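Local coordinates for erythrocyte membrane protein 1 (PDB 2XU0) that probably binds receptors on host cells as an adhesion protein of the malaria parasite, this chain being its N-terminal segment and first Duffy-binding-like domain, a rosetting domain, at residues F323-K328 with G439-D444; Y98-N103 with I138-L143; N343-S348 with C370-D375; L435-K440 with K451-K456. The protein carries 10 engineered substitutions. One frame throughout, in Å; residues are numbered along the deposited sequence.

Overall arrangement
The chain's regular structure is mainly helical, with three small two-stranded sheets. Contact 2 comes first along the chain and joins two loops that precede helix 154-175. The other three contacts lie in the C-terminal subdomain of the Duffy-binding-like fold. Contact 1 spans helices 311-338 and 440-443, and contact 3 falls within that span, at the start of helix 371-407. Contact 4 follows and shares Gly-439 and Lys-440 with contact 1; their centres are about 9 Å apart and they touch. Contact 3 lies about 25 Å from contact 1 and about 41 Å from contact 2, centre to centre. In contacts 1 and 3 a disulfide joins segments distant in sequence, in this adhesion domain of a membrane protein.

Contact 1 (F323-K328 with G439-D444); sequences FCRIKK and GKHCHD
Cys-324 and Cys-442 form a disulfide that fastens helix 311-338 to the short, irregular helical turn 440-443, within the C-terminal subdomain of the Duffy-binding-like fold. Their SG atoms are 2.0 Å apart and the C-S-S-C torsion is 99°. Both sulfurs stand anti to their own carbonyl carbons. Cys-324 CB also packs against the backbone of His-441.

Next along the helix, Arg-325 lies alongside His-441, and the two side chains point the same way. Arg-325 CB sits over one face of the imidazole, 4.0 Å from the ring centroid, in a CH-pi contact. CD continues along the ring to CE1. The chain then bends at chi3, and the guanidinium plane stands 67° from the ring. Its NE pairs with Glu-322 of the same helix, and its NH2 bonds Phe-105 O.

One turn after Cys-324, Lys-328 reaches across with an ammonium that has several partners. Lys-328 NZ donates to His-441 O at 2.8 Å, tilted 19° from the carbonyl plane. A weak bond runs to Asp-444 O. A water accepts from Lys-328 NZ at 2.8 Å and lies 2.8 Å from His-441 ND1, at the edge of the ring and in its plane.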
loop_
_atom_site.group_PDB
_atom_site.type_symbol
_atom_site.label_atom_id
_atom_site.label_comp_id
_atom_site.label_asym_id
_atom_site.label_seq_id
_atom_site.Cartn_x
_atom_site.Cartn_y
_atom_site.Cartn_z
ATOM N N PHE A 323 3.494 1.552 -8.356
ATOM C CA PHE A 323 4.353 2.212 -9.348
ATOM C C PHE A 323 4.561 1.232 -10.514
ATOM O O PHE A 323 4.361 1.602 -11.673
ATOM C CB PHE A 323 5.745 2.629 -8.736
ATOM C CG PHE A 323 6.829 2.884 -9.771
ATOM C CD1 PHE A 323 6.760 3.989 -10.625
ATOM C CD2 PHE A 323 7.850 1.960 -9.977
ATOM C CE1 PHE A 323 7.714 4.177 -11.633
ATOM C CE2 PHE A 323 8.815 2.162 -10.978
ATOM C CZ PHE A 323 8.729 3.259 -11.805
ATOM N N CYS A 324 4.994 -0.011 -10.210
ATOM C CA CYS A 324 5.261 -1.046 -11.229
ATOM C C CYS A 324 3.984 -1.410 -12.004
ATOM O O CYS A 324 4.038 -1.603 -13.224
ATOM C CB CYS A 324 5.880 -2.275 -10.580
ATOM S SG CYS A 324 7.554 -2.018 -9.936
ATOM N N ARG A 325 2.852 -1.514 -11.299
ATOM C CA ARG A 325 1.562 -1.858 -11.905
ATOM C C ARG A 325 1.150 -0.761 -12.891
ATOM O O ARG A 325 0.947 -1.072 -14.053
ATOM C CB ARG A 325 0.487 -2.096 -10.842
ATOM C CG ARG A 325 -0.908 -2.378 -11.431
ATOM C CD ARG A 325 -1.956 -2.561 -10.351
ATOM N NE ARG A 325 -2.391 -1.294 -9.756
ATOM C CZ ARG A 325 -3.322 -0.491 -10.270
ATOM N NH1 ARG A 325 -3.912 -0.794 -11.416
ATOM N NH2 ARG A 325 -3.653 0.630 -9.650
ATOM N N ILE A 326 1.106 0.514 -12.429
ATOM C CA ILE A 326 0.775 1.698 -13.225
ATOM C C ILE A 326 1.753 1.928 -14.381
ATOM O O ILE A 326 1.309 2.316 -15.462
ATOM C CB ILE A 326 0.525 2.975 -12.346
ATOM C CG1 ILE A 326 -0.661 2.799 -11.340
ATOM C CG2 ILE A 326 0.355 4.247 -13.164
ATOM C CD1 ILE A 326 -1.948 2.288 -11.962
ATOM N N LYS A 327 3.060 1.705 -14.165
ATOM C CA LYS A 327 4.080 1.852 -15.203
ATOM C C LYS A 327 3.746 0.977 -16.425
ATOM O O LYS A 327 3.891 1.438 -17.563
ATOM C CB LYS A 327 5.493 1.528 -14.669
ATOM C CG LYS A 327 6.609 1.751 -15.692
ATOM C CD LYS A 327 7.985 1.390 -15.120
ATOM C CE LYS A 327 9.043 1.589 -16.167
ATOM N NZ LYS A 327 10.408 1.296 -15.661
ATOM N N LYS A 328 3.295 -0.273 -16.188
ATOM C CA LYS A 328 2.905 -1.178 -17.274
ATOM C C LYS A 328 1.738 -0.587 -18.080
ATOM O O LYS A 328 1.799 -0.584 -19.313
ATOM C CB LYS A 328 2.569 -2.583 -16.751
ATOM C CG LYS A 328 3.805 -3.441 -16.559
ATOM C CD LYS A 328 3.449 -4.767 -15.916
ATOM C CE LYS A 328 4.631 -5.376 -15.210
ATOM N NZ LYS A 328 4.222 -6.063 -13.959
ATOM N N GLY A 439 8.703 -7.805 -5.642
ATOM C CA GLY A 439 7.254 -7.749 -5.471
ATOM C C GLY A 439 6.473 -8.399 -6.589
ATOM O O GLY A 439 6.989 -8.544 -7.696
ATOM N N LYS A 440 5.222 -8.792 -6.326
ATOM C CA LYS A 440 4.367 -9.430 -7.344
ATOM C C LYS A 440 4.388 -8.655 -8.696
ATOM O O LYS A 440 4.760 -9.216 -9.740
ATOM C CB LYS A 440 2.932 -9.581 -6.808
ATOM C CG LYS A 440 2.017 -10.466 -7.660
ATOM C CD LYS A 440 0.557 -10.405 -7.194
ATOM C CE LYS A 440 0.197 -11.549 -6.276
ATOM N NZ LYS A 440 -1.266 -11.588 -5.974
ATOM N N HIS A 441 4.050 -7.370 -8.649
ATOM C CA HIS A 441 3.981 -6.515 -9.836
ATOM C C HIS A 441 5.362 -6.154 -10.333
ATOM O O HIS A 441 5.613 -6.243 -11.529
ATOM C CB HIS A 441 3.149 -5.253 -9.553
ATOM C CG HIS A 441 1.695 -5.530 -9.355
ATOM N ND1 HIS A 441 0.862 -5.804 -10.423
ATOM C CD2 HIS A 441 0.967 -5.573 -8.218
ATOM C CE1 HIS A 441 -0.337 -6.015 -9.902
ATOM N NE2 HIS A 441 -0.328 -5.867 -8.587
ATOM N N CYS A 442 6.288 -5.804 -9.421
ATOM C CA CYS A 442 7.649 -5.410 -9.828
ATOM C C CYS A 442 8.523 -6.486 -10.459
ATOM O O CYS A 442 9.289 -6.175 -11.372
ATOM C CB CYS A 442 8.365 -4.674 -8.709
ATOM S SG CYS A 442 7.545 -3.130 -8.214
ATOM N N HIS A 443 8.441 -7.730 -9.967
ATOM C CA HIS A 443 9.281 -8.819 -10.469
ATOM C C HIS A 443 8.852 -9.365 -11.828
ATOM O O HIS A 443 9.682 -9.900 -12.559
ATOM C CB HIS A 443 9.380 -9.936 -9.434
ATOM C CG HIS A 443 10.579 -10.814 -9.587
ATOM N ND1 HIS A 443 10.452 -12.185 -9.741
ATOM C CD2 HIS A 443 11.896 -10.497 -9.571
ATOM C CE1 HIS A 443 11.690 -12.653 -9.826
ATOM N NE2 HIS A 443 12.591 -11.676 -9.723
ATOM N N ASP A 444 7.562 -9.200 -12.162
ATOM C CA ASP A 444 6.919 -9.644 -13.392
ATOM C C ASP A 444 7.282 -8.844 -14.682
ATOM O O ASP A 444 6.469 -8.084 -15.214
ATOM C CB ASP A 444 5.396 -9.798 -13.177
ATOM C CG ASP A 444 4.620 -10.472 -14.302
ATOM O OD1 ASP A 444 3.399 -10.205 -14.422
ATOM O OD2 ASP A 444 5.231 -11.272 -15.062
HETATM O O HOH W 1 1.645 -5.561 -13.124
#

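Contact 2 (Y98-N103 with I138-L143); sequences YGREQN and ICDQNL
Arg-100 and Asp-140 meet at about a right angle, and their salt bridge is the main polar link between 98-103 and 138-143. The contact joins the loop before helix 133-136 to the loop leading into helix 154-175, the latter in the Duffy-binding domain. The guanidinium comes side-on. Arg-100 NE and NH2 both bond to Asp-140 OD1, at 3.0 and 2.7 Å. OD1 lies close to the guanidinium plane for both bonds, although that plane is turned 56° from the carboxylate. NE meets OD1 nearly head-on to its C-O bond, whereas NH2 approaches on the syn side. Ile-138 O also lies at the guanidinium edge and takes a weak bond from Arg-100 NE at 3.2 Å.

Gln-141 covers one guanidinium face. Its CB sits over the centre, 3.7 Å above the plane, and its CG lies 3.5 Å from Arg-100 NH1. The same glutamine runs alongside Tyr-98, pointing the same way. Its NE2 is in the plane of the phenol ring, at the edge, 3.5 Å from Tyr-98 CD2. Ring and amide planes are 64° apart.

The disulfide between Cys-97 and Cys-139 joins the same two loops, with Cys-139 at the centre of an inverse gamma turn. Arg-100 NH2 has a second acidic partner, Glu-144. Arg-100 is thus shared between two carboxylates, and its charge probably helps keep the buried Asp-140 ionised.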
loop_
_atom_site.group_PDB
_atom_site.type_symbol
_atom_site.label_atom_id
_atom_site.label_comp_id
_atom_site.label_asym_id
_atom_site.label_seq_id
_atom_site.Cartn_x
_atom_site.Cartn_y
_atom_site.Cartn_z
ATOM N N TYR A 98 -18.519 9.080 2.909
ATOM C CA TYR A 98 -19.005 10.414 2.546
ATOM C C TYR A 98 -17.894 11.449 2.588
ATOM O O TYR A 98 -17.173 11.559 3.586
ATOM C CB TYR A 98 -20.173 10.847 3.451
ATOM C CG TYR A 98 -20.649 12.261 3.194
ATOM C CD1 TYR A 98 -21.268 12.602 1.990
ATOM C CD2 TYR A 98 -20.457 13.265 4.141
ATOM C CE1 TYR A 98 -21.706 13.904 1.747
ATOM C CE2 TYR A 98 -20.873 14.575 3.899
ATOM C CZ TYR A 98 -21.513 14.885 2.706
ATOM O OH TYR A 98 -21.937 16.165 2.464
ATOM N N GLY A 99 -17.805 12.213 1.506
ATOM C CA GLY A 99 -16.816 13.266 1.341
ATOM C C GLY A 99 -15.519 12.738 0.774
ATOM O O GLY A 99 -14.632 13.512 0.404
ATOM N N ARG A 100 -15.410 11.410 0.675
ATOM C CA ARG A 100 -14.205 10.793 0.155
ATOM C C ARG A 100 -14.241 10.540 -1.317
ATOM O O ARG A 100 -15.241 10.068 -1.861
ATOM C CB ARG A 100 -13.799 9.552 0.954
ATOM C CG ARG A 100 -13.025 9.929 2.213
ATOM C CD ARG A 100 -13.900 9.705 3.399
ATOM N NE ARG A 100 -13.305 10.155 4.656
ATOM C CZ ARG A 100 -13.584 11.320 5.228
ATOM N NH1 ARG A 100 -14.357 12.204 4.608
ATOM N NH2 ARG A 100 -13.090 11.613 6.422
ATOM N N GLU A 101 -13.132 10.884 -1.964
ATOM C CA GLU A 101 -12.905 10.694 -3.381
ATOM C C GLU A 101 -12.789 9.198 -3.632
ATOM O O GLU A 101 -12.317 8.458 -2.768
ATOM C CB GLU A 101 -11.590 11.383 -3.804
ATOM C CG GLU A 101 -11.569 12.898 -3.638
ATOM C CD GLU A 101 -10.256 13.575 -3.996
ATOM O OE1 GLU A 101 -9.645 13.207 -5.027
ATOM O OE2 GLU A 101 -9.848 14.497 -3.251
ATOM N N GLN A 102 -13.254 8.756 -4.790
ATOM C CA GLN A 102 -13.165 7.364 -5.219
ATOM C C GLN A 102 -12.062 7.340 -6.259
ATOM O O GLN A 102 -11.317 8.314 -6.341
ATOM C CB GLN A 102 -14.527 6.825 -5.738
ATOM C CG GLN A 102 -15.201 7.645 -6.862
ATOM C CD GLN A 102 -15.934 8.873 -6.369
ATOM O OE1 GLN A 102 -16.734 8.824 -5.423
ATOM N NE2 GLN A 102 -15.671 10.007 -7.005
ATOM N N ASN A 103 -11.948 6.285 -7.057
ATOM C CA ASN A 103 -10.876 6.162 -8.048
ATOM C C ASN A 103 -9.479 6.167 -7.402
ATOM O O ASN A 103 -8.513 6.669 -7.974
ATOM C CB ASN A 103 -11.021 7.137 -9.244
ATOM C CG ASN A 103 -11.620 6.497 -10.474
ATOM O OD1 ASN A 103 -12.761 6.789 -10.861
ATOM N ND2 ASN A 103 -10.873 5.587 -11.100
ATOM N N ILE A 138 -9.417 6.922 2.533
ATOM C CA ILE A 138 -9.980 5.871 3.384
ATOM C C ILE A 138 -11.362 6.266 3.959
ATOM O O ILE A 138 -11.578 7.437 4.312
ATOM C CB ILE A 138 -8.950 5.425 4.480
ATOM C CG1 ILE A 138 -8.868 3.898 4.574
ATOM C CG2 ILE A 138 -9.204 6.084 5.870
ATOM C CD1 ILE A 138 -7.693 3.341 5.408
ATOM N N CYS A 139 -12.279 5.290 4.055
ATOM C CA CYS A 139 -13.636 5.525 4.569
ATOM C C CYS A 139 -13.699 5.551 6.090
ATOM O O CYS A 139 -14.208 4.607 6.697
ATOM C CB CYS A 139 -14.626 4.525 3.977
ATOM S SG CYS A 139 -14.734 4.571 2.171
ATOM N N ASP A 140 -13.227 6.660 6.707
ATOM C CA ASP A 140 -13.128 6.861 8.158
ATOM C C ASP A 140 -14.081 7.946 8.717
ATOM O O ASP A 140 -14.040 8.254 9.912
ATOM C CB ASP A 140 -11.653 7.261 8.496
ATOM C CG ASP A 140 -11.221 8.651 8.004
ATOM O OD1 ASP A 140 -11.927 9.235 7.135
ATOM O OD2 ASP A 140 -10.153 9.123 8.429
ATOM N N GLN A 141 -14.916 8.528 7.851
ATOM C CA GLN A 141 -15.830 9.621 8.189
ATOM C C GLN A 141 -16.697 9.481 9.439
ATOM O O GLN A 141 -16.815 10.444 10.200
ATOM C CB GLN A 141 -16.586 10.092 6.955
ATOM C CG GLN A 141 -16.842 11.592 6.946
ATOM C CD GLN A 141 -18.275 11.947 7.242
ATOM O OE1 GLN A 141 -18.551 12.946 7.905
ATOM N NE2 GLN A 141 -19.216 11.165 6.714
ATOM N N ASN A 142 -17.205 8.267 9.720
ATOM C CA ASN A 142 -18.026 7.979 10.899
ATOM C C ASN A 142 -17.255 8.107 12.194
ATOM O O ASN A 142 -17.855 8.408 13.243
ATOM C CB ASN A 142 -18.639 6.576 10.783
ATOM C CG ASN A 142 -17.633 5.457 10.732
ATOM O OD1 ASN A 142 -16.757 5.392 9.849
ATOM N ND2 ASN A 142 -17.735 4.561 11.689
ATOM N N LEU A 143 -15.913 7.888 12.134
ATOM C CA LEU A 143 -15.040 8.012 13.300
ATOM C C LEU A 143 -14.803 9.483 13.681
ATOM O O LEU A 143 -14.230 9.731 14.735
ATOM C CB LEU A 143 -13.709 7.236 13.136
ATOM C CG LEU A 143 -13.771 5.725 12.779
ATOM C CD1 LEU A 143 -12.386 5.094 12.861
ATOM C CD2 LEU A 143 -14.726 4.959 13.706
#

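Contact 3 (N343-S348 with C370-D375); sequences NKKYCS and CPRCQD
Cys-347, just after the short strand 345-346, lies beside Cys-370 at the start of helix 371-407, their CA atoms 5.3 Å apart, and no hydrogen bond crosses between the two segments. The link is covalent instead. The SG atoms of Cys-347 and Cys-370 are 2.0 Å apart, with a C-S-S-C torsion of -67°. Each sulfur is anti to its own carbonyl carbon, with chi1 -52° at Cys-347 and -61° at Cys-370. The bridge is compact: the CB atoms of Cys-347 and Cys-370 approach to 3.5 Å, closer than two carbons normally pack.

Cys-373, one turn further along the helix, fills in beside this bridge. Its CB touches Cys-347 CB at 3.6 Å. Its SG lies 3.3 Å from Ser-348 O and turns to a second disulfide with Cys-338, at the end of helix 311-338. The residue after the strand, Cys-347, also bonds Cys-338 through the backbone. One disulfide thus ties this residue to helix 371-407, and the other ties that helix to the end of helix 311-338. This is a cysteine-rich part of the C-terminal subdomain of the Duffy-binding-like fold.

Further out, Lys-345 crosses Arg-372 at about a right angle, with Lys-345 NZ 4.0 Å from Arg-372 NH2. Asp-369 forms long, weak ion pairs with both residues, and Glu-337 forms another with Arg-372. These acids probably offset the two like charges, while the Cys-347 to Cys-370 bridge holds the segments together without any direct polar bond across the contact.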
loop_
_atom_site.group_PDB
_atom_site.type_symbol
_atom_site.label_atom_id
_atom_site.label_comp_id
_atom_site.label_asym_id
_atom_site.label_seq_id
_atom_site.Cartn_x
_atom_site.Cartn_y
_atom_site.Cartn_z
ATOM N N ASN A 343 1.232 -2.037 -38.530
ATOM C CA ASN A 343 0.636 -0.887 -39.206
ATOM C C ASN A 343 1.685 0.158 -39.634
ATOM O O ASN A 343 1.347 1.325 -39.863
ATOM C CB ASN A 343 -0.485 -0.285 -38.354
ATOM C CG ASN A 343 -1.727 -1.145 -38.310
ATOM O OD1 ASN A 343 -2.327 -1.483 -39.341
ATOM N ND2 ASN A 343 -2.155 -1.501 -37.107
ATOM N N LYS A 344 2.962 -0.283 -39.762
ATOM C CA LYS A 344 4.109 0.518 -40.221
ATOM C C LYS A 344 4.392 1.822 -39.439
ATOM O O LYS A 344 4.991 2.752 -39.981
ATOM C CB LYS A 344 4.049 0.748 -41.759
ATOM C CG LYS A 344 4.162 -0.539 -42.584
ATOM C CD LYS A 344 4.074 -0.297 -44.092
ATOM C CE LYS A 344 5.398 0.076 -44.727
ATOM N NZ LYS A 344 5.278 0.256 -46.197
ATOM N N LYS A 345 3.970 1.878 -38.167
ATOM C CA LYS A 345 4.188 3.020 -37.279
ATOM C C LYS A 345 5.428 2.777 -36.421
ATOM O O LYS A 345 5.491 1.800 -35.663
ATOM C CB LYS A 345 2.964 3.262 -36.383
ATOM C CG LYS A 345 3.102 4.451 -35.431
ATOM C CD LYS A 345 2.045 4.437 -34.283
ATOM C CE LYS A 345 0.602 4.645 -34.715
ATOM N NZ LYS A 345 0.434 5.867 -35.552
ATOM N N TYR A 346 6.393 3.688 -36.536
ATOM C CA TYR A 346 7.646 3.700 -35.787
ATOM C C TYR A 346 8.073 5.155 -35.672
ATOM O O TYR A 346 8.694 5.731 -36.580
ATOM C CB TYR A 346 8.725 2.828 -36.452
ATOM C CG TYR A 346 9.832 2.333 -35.535
ATOM C CD1 TYR A 346 10.176 0.986 -35.492
ATOM C CD2 TYR A 346 10.605 3.227 -34.792
ATOM C CE1 TYR A 346 11.231 0.531 -34.696
ATOM C CE2 TYR A 346 11.651 2.782 -33.980
ATOM C CZ TYR A 346 11.967 1.432 -33.941
ATOM O OH TYR A 346 12.998 0.984 -33.139
ATOM N N CYS A 347 7.708 5.745 -34.537
ATOM C CA CYS A 347 7.983 7.131 -34.207
ATOM C C CYS A 347 9.118 7.216 -33.175
ATOM O O CYS A 347 9.527 6.198 -32.593
ATOM C CB CYS A 347 6.704 7.771 -33.676
ATOM S SG CYS A 347 5.262 7.558 -34.762
ATOM N N SER A 348 9.593 8.440 -32.929
ATOM C CA SER A 348 10.584 8.753 -31.904
ATOM C C SER A 348 9.917 9.716 -30.899
ATOM O O SER A 348 8.851 10.284 -31.203
ATOM C CB SER A 348 11.802 9.417 -32.533
ATOM O OG SER A 348 11.608 10.795 -32.802
ATOM N N CYS A 370 3.169 10.798 -35.825
ATOM C CA CYS A 370 4.272 10.837 -34.854
ATOM C C CYS A 370 4.324 11.979 -33.837
ATOM O O CYS A 370 4.694 11.685 -32.699
ATOM C CB CYS A 370 5.620 10.536 -35.490
ATOM S SG CYS A 370 5.704 8.890 -36.239
ATOM N N PRO A 371 3.829 13.224 -34.117
ATOM C CA PRO A 371 3.740 14.229 -33.035
ATOM C C PRO A 371 2.976 13.709 -31.809
ATOM O O PRO A 371 3.327 14.104 -30.712
ATOM C CB PRO A 371 3.024 15.413 -33.703
ATOM C CG PRO A 371 3.376 15.280 -35.156
ATOM C CD PRO A 371 3.345 13.790 -35.397
ATOM N N ARG A 372 1.999 12.782 -31.978
ATOM C CA ARG A 372 1.253 12.159 -30.870
ATOM C C ARG A 372 2.167 11.281 -29.968
ATOM O O ARG A 372 1.881 11.134 -28.776
ATOM C CB ARG A 372 0.082 11.304 -31.375
ATOM C CG ARG A 372 -0.985 12.067 -32.148
ATOM C CD ARG A 372 -2.311 11.319 -32.199
ATOM N NE ARG A 372 -2.231 10.027 -32.893
ATOM C CZ ARG A 372 -2.356 9.862 -34.207
ATOM N NH1 ARG A 372 -2.539 10.910 -35.002
ATOM N NH2 ARG A 372 -2.290 8.649 -34.737
ATOM N N CYS A 373 3.239 10.673 -30.552
ATOM C CA CYS A 373 4.238 9.907 -29.801
ATOM C C CYS A 373 4.964 10.888 -28.899
ATOM O O CYS A 373 5.085 10.621 -27.711
ATOM C CB CYS A 373 5.218 9.170 -30.709
ATOM S SG CYS A 373 6.561 8.330 -29.818
ATOM N N GLN A 374 5.384 12.047 -29.456
ATOM C CA GLN A 374 6.026 13.135 -28.715
ATOM C C GLN A 374 5.171 13.553 -27.493
ATOM O O GLN A 374 5.695 13.575 -26.383
ATOM C CB GLN A 374 6.329 14.334 -29.637
ATOM C CG GLN A 374 7.112 15.455 -28.955
ATOM C CD GLN A 374 7.428 16.611 -29.869
ATOM O OE1 GLN A 374 8.567 17.056 -29.940
ATOM N NE2 GLN A 374 6.427 17.144 -30.568
ATOM N N ASP A 375 3.864 13.797 -27.693
ATOM C CA ASP A 375 2.917 14.192 -26.639
ATOM C C ASP A 375 2.756 13.127 -25.531
ATOM O O ASP A 375 2.664 13.486 -24.352
ATOM C CB ASP A 375 1.547 14.555 -27.240
ATOM C CG ASP A 375 1.585 15.584 -28.364
ATOM O OD1 ASP A 375 2.492 16.458 -28.350
ATOM O OD2 ASP A 375 0.718 15.512 -29.261
#

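Contact 4 (L435-K440 with K451-K456); sequences LLNNGK and KIDFNK
Asn-437, in the last turn of helix 429-437, makes both direct hydrogen bonds across this contact. Its amide uses both ends. Asn-437 OD1 accepts from Phe-454 N at 2.9 Å. That bond is nearly straight, 175° at the hydrogen, and it lies in the carbonyl plane on a lone pair. At the other end, Asn-437 ND2 donates to Asp-453 OD1 at 3.0 Å. Here the donor meets the oxygen from above the carboxylate plane, and the amide and carboxylate planes are 87° apart. With both ends engaged, the amide's rotation is well defined.

Asp-453 OD1 has a second donor, the backbone N of Asn-455, which reaches it from the opposite face. This local bond makes an Asx turn, and a type I beta turn runs from Asp-453 to Lys-456. Lys-456 is the N-cap of helix 457-460. Asn-437 thus joins the end of one helix to the turn that leads into the next, within the C-terminal subdomain of the Duffy-binding-like fold.

A water adds an indirect link, lying 2.8 Å from Asn-437 O and 2.7 Å from Ile-452 O.

The apolar part lies beside the amide. Leu-436 CB packs on Phe-454 CD2 at 3.6 Å. Phe-454 and Asn-437 lie alongside each other, running opposite ways, their planes 25° apart, and Asn-437 OD1 comes within 3.2 Å of Phe-454 CD2. The Phe-454 side chain also touches Leu-433 and Phe-461, and Leu-436 packs on Phe-316 of helix 311-338.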
loop_
_atom_site.group_PDB
_atom_site.type_symbol
_atom_site.label_atom_id
_atom_site.label_comp_id
_atom_site.label_asym_id
_atom_site.label_seq_id
_atom_site.Cartn_x
_atom_site.Cartn_y
_atom_site.Cartn_z
ATOM N N LEU A 435 14.078 -6.361 -2.077
ATOM C CA LEU A 435 12.750 -6.877 -1.698
ATOM C C LEU A 435 11.655 -6.196 -2.546
ATOM O O LEU A 435 10.697 -6.861 -2.963
ATOM C CB LEU A 435 12.474 -6.636 -0.201
ATOM C CG LEU A 435 13.441 -7.257 0.822
ATOM C CD1 LEU A 435 12.925 -7.057 2.259
ATOM C CD2 LEU A 435 13.776 -8.728 0.506
ATOM N N LEU A 436 11.815 -4.880 -2.813
ATOM C CA LEU A 436 10.865 -4.128 -3.631
ATOM C C LEU A 436 10.896 -4.645 -5.063
ATOM O O LEU A 436 9.830 -4.828 -5.655
ATOM C CB LEU A 436 11.091 -2.600 -3.557
ATOM C CG LEU A 436 10.962 -1.949 -2.171
ATOM C CD1 LEU A 436 11.224 -0.480 -2.273
ATOM C CD2 LEU A 436 9.585 -2.231 -1.506
ATOM N N ASN A 437 12.097 -4.933 -5.590
ATOM C CA ASN A 437 12.304 -5.558 -6.920
ATOM C C ASN A 437 11.554 -6.880 -7.025
ATOM O O ASN A 437 11.086 -7.246 -8.098
ATOM C CB ASN A 437 13.812 -5.862 -7.160
ATOM C CG ASN A 437 14.652 -4.628 -7.387
ATOM O OD1 ASN A 437 14.123 -3.512 -7.462
ATOM N ND2 ASN A 437 15.984 -4.783 -7.438
ATOM N N ASN A 438 11.449 -7.587 -5.901
ATOM C CA ASN A 438 10.856 -8.924 -5.832
ATOM C C ASN A 438 9.362 -8.961 -5.698
ATOM O O ASN A 438 8.824 -10.053 -5.599
ATOM C CB ASN A 438 11.472 -9.699 -4.674
ATOM C CG ASN A 438 12.912 -10.039 -4.861
ATOM O OD1 ASN A 438 13.380 -10.212 -5.980
ATOM N ND2 ASN A 438 13.629 -10.170 -3.752
ATOM N N GLY A 439 8.703 -7.805 -5.642
ATOM C CA GLY A 439 7.254 -7.749 -5.471
ATOM C C GLY A 439 6.473 -8.399 -6.589
ATOM O O GLY A 439 6.989 -8.544 -7.696
ATOM N N LYS A 440 5.222 -8.792 -6.326
ATOM C CA LYS A 440 4.367 -9.430 -7.344
ATOM C C LYS A 440 4.388 -8.655 -8.696
ATOM O O LYS A 440 4.760 -9.216 -9.740
ATOM C CB LYS A 440 2.932 -9.581 -6.808
ATOM C CG LYS A 440 2.017 -10.466 -7.660
ATOM C CD LYS A 440 0.557 -10.405 -7.194
ATOM C CE LYS A 440 0.197 -11.549 -6.276
ATOM N NZ LYS A 440 -1.266 -11.588 -5.974
ATOM N N LYS A 451 13.604 -4.573 -16.899
ATOM C CA LYS A 451 13.468 -5.166 -15.579
ATOM C C LYS A 451 13.565 -4.075 -14.515
ATOM O O LYS A 451 14.437 -3.210 -14.594
ATOM C CB LYS A 451 14.457 -6.339 -15.341
ATOM C CG LYS A 451 15.961 -6.002 -15.372
ATOM C CD LYS A 451 16.589 -5.834 -13.971
ATOM C CE LYS A 451 17.248 -7.084 -13.427
ATOM N NZ LYS A 451 16.256 -8.060 -12.900
ATOM N N ILE A 452 12.645 -4.099 -13.540
ATOM C CA ILE A 452 12.620 -3.141 -12.444
ATOM C C ILE A 452 13.789 -3.423 -11.512
ATOM O O ILE A 452 13.961 -4.565 -11.078
ATOM C CB ILE A 452 11.264 -3.204 -11.694
ATOM C CG1 ILE A 452 10.052 -2.826 -12.614
ATOM C CG2 ILE A 452 11.306 -2.395 -10.407
ATOM C CD1 ILE A 452 9.913 -1.328 -13.085
ATOM N N ASP A 453 14.606 -2.383 -11.226
ATOM C CA ASP A 453 15.737 -2.468 -10.299
ATOM C C ASP A 453 15.877 -1.137 -9.609
ATOM O O ASP A 453 16.455 -0.187 -10.172
ATOM C CB ASP A 453 17.041 -2.922 -10.982
ATOM C CG ASP A 453 18.218 -3.185 -10.034
ATOM O OD1 ASP A 453 18.046 -3.040 -8.806
ATOM O OD2 ASP A 453 19.294 -3.559 -10.519
ATOM N N PHE A 454 15.331 -1.065 -8.384
ATOM C CA PHE A 454 15.345 0.122 -7.535
ATOM C C PHE A 454 16.758 0.528 -7.113
ATOM O O PHE A 454 16.962 1.687 -6.723
ATOM C CB PHE A 454 14.358 0.015 -6.372
ATOM C CG PHE A 454 12.914 0.000 -6.857
ATOM C CD1 PHE A 454 12.349 1.127 -7.461
ATOM C CD2 PHE A 454 12.128 -1.142 -6.722
ATOM C CE1 PHE A 454 11.016 1.114 -7.911
ATOM C CE2 PHE A 454 10.811 -1.169 -7.192
ATOM C CZ PHE A 454 10.259 -0.042 -7.776
ATOM N N ASN A 455 17.732 -0.422 -7.217
ATOM C CA ASN A 455 19.145 -0.164 -6.948
ATOM C C ASN A 455 19.823 0.488 -8.174
ATOM O O ASN A 455 20.972 0.870 -8.089
ATOM C CB ASN A 455 19.883 -1.444 -6.525
ATOM C CG ASN A 455 19.517 -1.934 -5.158
ATOM O OD1 ASN A 455 19.172 -3.109 -4.946
ATOM N ND2 ASN A 455 19.524 -1.042 -4.206
ATOM N N LYS A 456 19.107 0.628 -9.295
ATOM C CA LYS A 456 19.603 1.286 -10.505
ATOM C C LYS A 456 18.526 2.290 -10.941
ATOM O O LYS A 456 17.782 2.023 -11.887
ATOM C CB LYS A 456 19.932 0.242 -11.617
ATOM C CG LYS A 456 21.170 -0.587 -11.301
ATOM C CD LYS A 456 21.693 -1.334 -12.516
ATOM C CE LYS A 456 23.056 -1.951 -12.273
ATOM N NZ LYS A 456 24.134 -0.928 -12.142
HETATM O O HOH W 2 12.456 -6.771 -10.540
#